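Local coordinates for CBS domain protein (Bacillus anthracis, PDB 3LQN) that is of unknown function but carries a pair of CBS domains, a module that in related proteins often binds adenine nucleotides and regulates a partner, at residues Ala50-Leu63 with Pro117-Glu129. Numbering follows the deposited sequence.
Sequences AIPVLDPMYKLHGL and PFICAVNEDGYFE
Two beta hairpins, one from each CBS domain, face each other here; strands 60-63 and 118-122 run antiparallel (175°), but with axes 9.1 Å apart they are too distant for sheet pairing, and the single backbone bridge, K59 with Y127, lies beyond them at the turn ends. Nearly straight bonds flank this bridge: F128 N to Y58 O is 2.9 Å, and L60 N to G126 O is longer, at 3.3 Å. K59 adds a third bond, from NZ to D125 O in the carbonyl plane. Its chain lies over one face of the Y127 ring, where CE makes a CH-pi contact and NZ a cation-pi contact. M57 O meets the edge of the same ring. D55 holds the type I turn D55-Y58: OD1 accepts from M57 N, an Asx turn, and from K59 N, the two donors on opposite faces of the carboxylate plane, while OD2 takes H61 NE2.

Beyond the turns the contact is apolar. F128 has CG anti to its backbone N (chi1 173°), which turns the ring into the other hairpin. P52 CG sits over one ring face, 3.6 Å from F128 CZ, and L54 CD2 packs on F128 CB. L60 CD2 presses tightly on C120 CB (3.5 Å) and also touches V122 CG1. L63 CD2 bridges C120 SG and F118 CE1. F118 also meets A50, with CE2 beside A50 CB and the ring edge at A50 O.

The two sheets thus pack through side chains, as in a Bateman module. Polar bonds tie the turns together, and apolar side chains pack behind them; A50 O is the one polar atom buried here without a partner.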
loop_
_atom_site.group_PDB
_atom_site.type_symbol
_atom_site.label_atom_id
_atom_site.label_comp_id
_atom_site.label_asym_id
_atom_site.label_seq_id
_atom_site.Cartn_x
_atom_site.Cartn_y
_atom_site.Cartn_z
ATOM N N ALA A 50 -7.301 -1.300 0.113
ATOM C CA ALA A 50 -8.188 -1.794 1.141
ATOM C C ALA A 50 -9.474 -0.960 1.221
ATOM O O ALA A 50 -9.506 0.258 0.934
ATOM C CB ALA A 50 -7.431 -1.843 2.533
ATOM N N ILE A 51 -10.542 -1.591 1.673
ATOM C CA ILE A 51 -11.813 -0.894 1.870
ATOM C C ILE A 51 -12.490 -1.376 3.123
ATOM O O ILE A 51 -12.255 -2.516 3.578
ATOM C CB ILE A 51 -12.784 -1.082 0.664
ATOM C CG1 ILE A 51 -12.981 -2.580 0.375
ATOM C CG2 ILE A 51 -12.267 -0.322 -0.532
ATOM C CD1 ILE A 51 -14.109 -2.890 -0.649
ATOM N N PRO A 52 -13.325 -0.515 3.732
ATOM C CA PRO A 52 -14.048 -0.917 4.933
ATOM C C PRO A 52 -15.138 -1.925 4.633
ATOM O O PRO A 52 -15.717 -1.926 3.533
ATOM C CB PRO A 52 -14.722 0.398 5.405
ATOM C CG PRO A 52 -14.879 1.227 4.110
ATOM C CD PRO A 52 -13.597 0.895 3.345
ATOM N N VAL A 53 -15.336 -2.815 5.600
ATOM C CA VAL A 53 -16.529 -3.666 5.658
ATOM C C VAL A 53 -17.583 -3.055 6.588
ATOM O O VAL A 53 -17.308 -2.873 7.768
ATOM C CB VAL A 53 -16.109 -5.066 6.156
ATOM C CG1 VAL A 53 -17.308 -6.022 6.059
ATOM C CG2 VAL A 53 -14.875 -5.586 5.327
ATOM N N LEU A 54 -18.783 -2.742 6.084
ATOM C CA LEU A 54 -19.794 -1.998 6.831
ATOM C C LEU A 54 -21.021 -2.878 7.030
ATOM O O LEU A 54 -21.230 -3.813 6.275
ATOM C CB LEU A 54 -20.251 -0.740 6.062
ATOM C CG LEU A 54 -19.106 0.260 5.735
ATOM C CD1 LEU A 54 -19.781 1.470 5.019
ATOM C CD2 LEU A 54 -18.324 0.694 6.989
ATOM N N ASP A 55 -21.793 -2.571 8.047
ATOM C CA ASP A 55 -23.114 -3.204 8.213
ATOM C C ASP A 55 -24.192 -2.381 7.550
ATOM O O ASP A 55 -23.905 -1.329 6.927
ATOM C CB ASP A 55 -23.419 -3.548 9.696
ATOM C CG ASP A 55 -23.506 -2.359 10.595
ATOM O OD1 ASP A 55 -23.890 -1.236 10.183
ATOM O OD2 ASP A 55 -23.239 -2.553 11.787
ATOM N N PRO A 56 -25.464 -2.831 7.670
ATOM C CA PRO A 56 -26.490 -2.041 6.970
ATOM C C PRO A 56 -26.743 -0.660 7.573
ATOM O O PRO A 56 -27.400 0.169 6.948
ATOM C CB PRO A 56 -27.749 -2.925 7.102
ATOM C CG PRO A 56 -27.229 -4.301 7.134
ATOM C CD PRO A 56 -25.895 -4.224 7.892
ATOM N N MET A 57 -26.231 -0.391 8.771
ATOM C CA MET A 57 -26.348 0.924 9.336
ATOM C C MET A 57 -25.120 1.805 9.070
ATOM O O MET A 57 -24.968 2.867 9.666
ATOM C CB MET A 57 -26.649 0.780 10.797
ATOM C CG MET A 57 -27.787 -0.266 10.925
ATOM S SD MET A 57 -27.953 -0.649 12.608
ATOM C CE MET A 57 -28.128 0.990 13.271
ATOM N N TYR A 58 -24.281 1.305 8.179
ATOM C CA TYR A 58 -23.077 2.003 7.780
ATOM C C TYR A 58 -22.132 2.152 8.992
ATOM O O TYR A 58 -21.392 3.136 9.127
ATOM C CB TYR A 58 -23.481 3.338 7.126
ATOM C CG TYR A 58 -23.961 3.205 5.678
ATOM C CD1 TYR A 58 -23.060 3.327 4.628
ATOM C CD2 TYR A 58 -25.307 2.985 5.364
ATOM C CE1 TYR A 58 -23.466 3.225 3.323
ATOM C CE2 TYR A 58 -25.724 2.894 4.047
ATOM C CZ TYR A 58 -24.790 3.016 3.034
ATOM O OH TYR A 58 -25.163 2.936 1.717
ATOM N N LYS A 59 -22.146 1.135 9.859
ATOM C CA LYS A 59 -21.186 1.019 10.947
ATOM C C LYS A 59 -20.033 0.136 10.522
ATOM O O LYS A 59 -20.197 -0.800 9.754
ATOM C CB LYS A 59 -21.867 0.520 12.235
ATOM C CG LYS A 59 -22.717 1.649 12.822
ATOM C CD LYS A 59 -23.565 1.258 14.018
ATOM C CE LYS A 59 -24.339 2.483 14.473
ATOM N NZ LYS A 59 -24.480 2.495 15.958
ATOM N N LEU A 60 -18.850 0.453 11.023
ATOM C CA LEU A 60 -17.614 -0.206 10.655
ATOM C C LEU A 60 -17.447 -1.541 11.382
ATOM O O LEU A 60 -17.521 -1.592 12.615
ATOM C CB LEU A 60 -16.449 0.760 10.994
ATOM C CG LEU A 60 -15.098 0.200 10.616
ATOM C CD1 LEU A 60 -14.994 -0.001 9.040
ATOM C CD2 LEU A 60 -13.982 1.110 11.197
ATOM N N HIS A 61 -17.255 -2.613 10.613
ATOM C CA HIS A 61 -16.975 -3.967 11.120
ATOM C C HIS A 61 -15.535 -4.414 10.959
ATOM O O HIS A 61 -15.017 -5.203 11.738
ATOM C CB HIS A 61 -17.886 -4.976 10.434
ATOM C CG HIS A 61 -19.245 -5.044 11.041
ATOM N ND1 HIS A 61 -19.817 -6.232 11.438
ATOM C CD2 HIS A 61 -20.120 -4.070 11.365
ATOM C CE1 HIS A 61 -21.009 -5.982 11.956
ATOM N NE2 HIS A 61 -21.217 -4.681 11.928
ATOM N N GLY A 62 -14.865 -3.924 9.941
ATOM C CA GLY A 62 -13.525 -4.368 9.708
ATOM C C GLY A 62 -13.036 -3.804 8.417
ATOM O O GLY A 62 -13.699 -2.969 7.834
ATOM N N LEU A 63 -11.897 -4.291 7.967
ATOM C CA LEU A 63 -11.294 -3.842 6.703
ATOM C C LEU A 63 -11.055 -5.074 5.853
ATOM O O LEU A 63 -10.741 -6.139 6.398
ATOM C CB LEU A 63 -9.914 -3.244 6.923
ATOM C CG LEU A 63 -9.658 -1.742 7.075
ATOM C CD1 LEU A 63 -8.123 -1.463 7.130
ATOM C CD2 LEU A 63 -10.299 -0.979 5.935
ATOM N N PRO A 117 -1.155 1.725 7.221
ATOM C CA PRO A 117 -1.155 2.492 5.974
ATOM C C PRO A 117 -2.493 3.214 5.835
ATOM O O PRO A 117 -2.618 4.238 5.187
ATOM C CB PRO A 117 -1.010 1.425 4.918
ATOM C CG PRO A 117 -0.353 0.285 5.639
ATOM C CD PRO A 117 -0.981 0.287 6.966
ATOM N N PHE A 118 -3.502 2.650 6.450
ATOM C CA PHE A 118 -4.710 3.413 6.575
ATOM C C PHE A 118 -5.700 3.013 7.632
ATOM O O PHE A 118 -5.862 1.855 8.058
ATOM C CB PHE A 118 -5.309 3.856 5.223
ATOM C CG PHE A 118 -6.477 3.041 4.739
ATOM C CD1 PHE A 118 -7.654 2.950 5.489
ATOM C CD2 PHE A 118 -6.432 2.445 3.488
ATOM C CE1 PHE A 118 -8.747 2.213 5.012
ATOM C CE2 PHE A 118 -7.499 1.754 3.006
ATOM C CZ PHE A 118 -8.677 1.637 3.773
ATOM N N ILE A 119 -6.356 4.063 8.057
ATOM C CA ILE A 119 -7.012 4.068 9.319
ATOM C C ILE A 119 -8.389 4.582 9.025
ATOM O O ILE A 119 -8.556 5.557 8.283
ATOM C CB ILE A 119 -6.310 5.053 10.214
ATOM C CG1 ILE A 119 -4.885 4.559 10.523
ATOM C CG2 ILE A 119 -7.141 5.321 11.493
ATOM C CD1 ILE A 119 -3.912 5.720 10.869
ATOM N N CYS A 120 -9.365 3.940 9.637
ATOM C CA CYS A 120 -10.721 4.343 9.446
ATOM C C CYS A 120 -11.085 5.336 10.528
ATOM O O CYS A 120 -10.711 5.167 11.677
ATOM C CB CYS A 120 -11.635 3.113 9.567
ATOM S SG CYS A 120 -11.432 1.910 8.198
ATOM N N ALA A 121 -11.858 6.335 10.129
ATOM C CA ALA A 121 -12.417 7.332 11.002
ATOM C C ALA A 121 -13.864 6.967 11.231
ATOM O O ALA A 121 -14.557 6.650 10.289
ATOM C CB ALA A 121 -12.340 8.668 10.336
ATOM N N VAL A 122 -14.323 7.056 12.484
ATOM C CA VAL A 122 -15.719 6.817 12.812
ATOM C C VAL A 122 -16.205 7.981 13.681
ATOM O O VAL A 122 -15.392 8.726 14.238
ATOM C CB VAL A 122 -15.888 5.513 13.573
ATOM C CG1 VAL A 122 -15.450 4.300 12.679
ATOM C CG2 VAL A 122 -15.096 5.560 14.849
ATOM N N ASN A 123 -17.512 8.169 13.741
ATOM C CA ASN A 123 -18.053 9.166 14.673
ATOM C C ASN A 123 -18.339 8.539 16.015
ATOM O O ASN A 123 -18.057 7.360 16.225
ATOM C CB ASN A 123 -19.217 9.999 14.099
ATOM C CG ASN A 123 -20.543 9.240 14.023
ATOM O OD1 ASN A 123 -20.650 8.084 14.429
ATOM N ND2 ASN A 123 -21.563 9.906 13.489
ATOM N N GLU A 124 -18.850 9.347 16.934
ATOM C CA GLU A 124 -19.225 8.883 18.260
ATOM C C GLU A 124 -19.867 7.489 18.203
ATOM O O GLU A 124 -19.456 6.580 18.926
ATOM C CB GLU A 124 -20.168 9.912 18.918
ATOM C CG GLU A 124 -21.280 10.431 17.978
ATOM C CD GLU A 124 -22.062 11.635 18.514
ATOM O OE1 GLU A 124 -22.001 11.913 19.731
ATOM O OE2 GLU A 124 -22.747 12.302 17.706
ATOM N N ASP A 125 -20.851 7.329 17.317
ATOM C CA ASP A 125 -21.700 6.129 17.255
ATOM C C ASP A 125 -21.179 5.014 16.351
ATOM O O ASP A 125 -21.943 4.110 15.976
ATOM C CB ASP A 125 -23.106 6.490 16.749
ATOM C CG ASP A 125 -23.786 7.568 17.584
ATOM O OD1 ASP A 125 -23.792 7.454 18.828
ATOM O OD2 ASP A 125 -24.330 8.522 16.983
ATOM N N GLY A 126 -19.909 5.079 15.967
ATOM C CA GLY A 126 -19.329 4.008 15.173
ATOM C C GLY A 126 -19.701 3.992 13.698
ATOM O O GLY A 126 -19.337 3.054 12.973
ATOM N N TYR A 127 -20.400 5.032 13.246
ATOM C CA TYR A 127 -20.673 5.145 11.829
ATOM C C TYR A 127 -19.335 5.396 11.169
ATOM O O TYR A 127 -18.529 6.184 11.681
ATOM C CB TYR A 127 -21.640 6.301 11.494
ATOM C CG TYR A 127 -23.064 6.054 12.014
ATOM C CD1 TYR A 127 -23.943 5.190 11.351
ATOM C CD2 TYR A 127 -23.508 6.668 13.178
ATOM C CE1 TYR A 127 -25.244 4.945 11.861
ATOM C CE2 TYR A 127 -24.788 6.430 13.683
ATOM C CZ TYR A 127 -25.640 5.574 13.021
ATOM O OH TYR A 127 -26.902 5.376 13.548
ATOM N N PHE A 128 -19.139 4.811 10.002
ATOM C CA PHE A 128 -17.938 5.058 9.202
ATOM C C PHE A 128 -18.015 6.469 8.581
ATOM O O PHE A 128 -19.015 6.816 7.980
ATOM C CB PHE A 128 -17.888 3.979 8.108
ATOM C CG PHE A 128 -16.806 4.187 7.112
ATOM C CD1 PHE A 128 -15.469 4.178 7.502
ATOM C CD2 PHE A 128 -17.115 4.472 5.801
ATOM C CE1 PHE A 128 -14.445 4.377 6.562
ATOM C CE2 PHE A 128 -16.101 4.702 4.873
ATOM C CZ PHE A 128 -14.775 4.651 5.254
ATOM N N GLU A 129 -16.932 7.247 8.708
ATOM C CA GLU A 129 -16.903 8.667 8.328
ATOM C C GLU A 129 -15.878 9.010 7.253
ATOM O O GLU A 129 -15.980 10.048 6.584
ATOM C CB GLU A 129 -16.591 9.508 9.580
ATOM C CG GLU A 129 -17.733 9.441 10.573
ATOM C CD GLU A 129 -19.036 9.992 9.996
ATOM O OE1 GLU A 129 -20.140 9.486 10.355
ATOM O OE2 GLU A 129 -18.969 10.944 9.183
#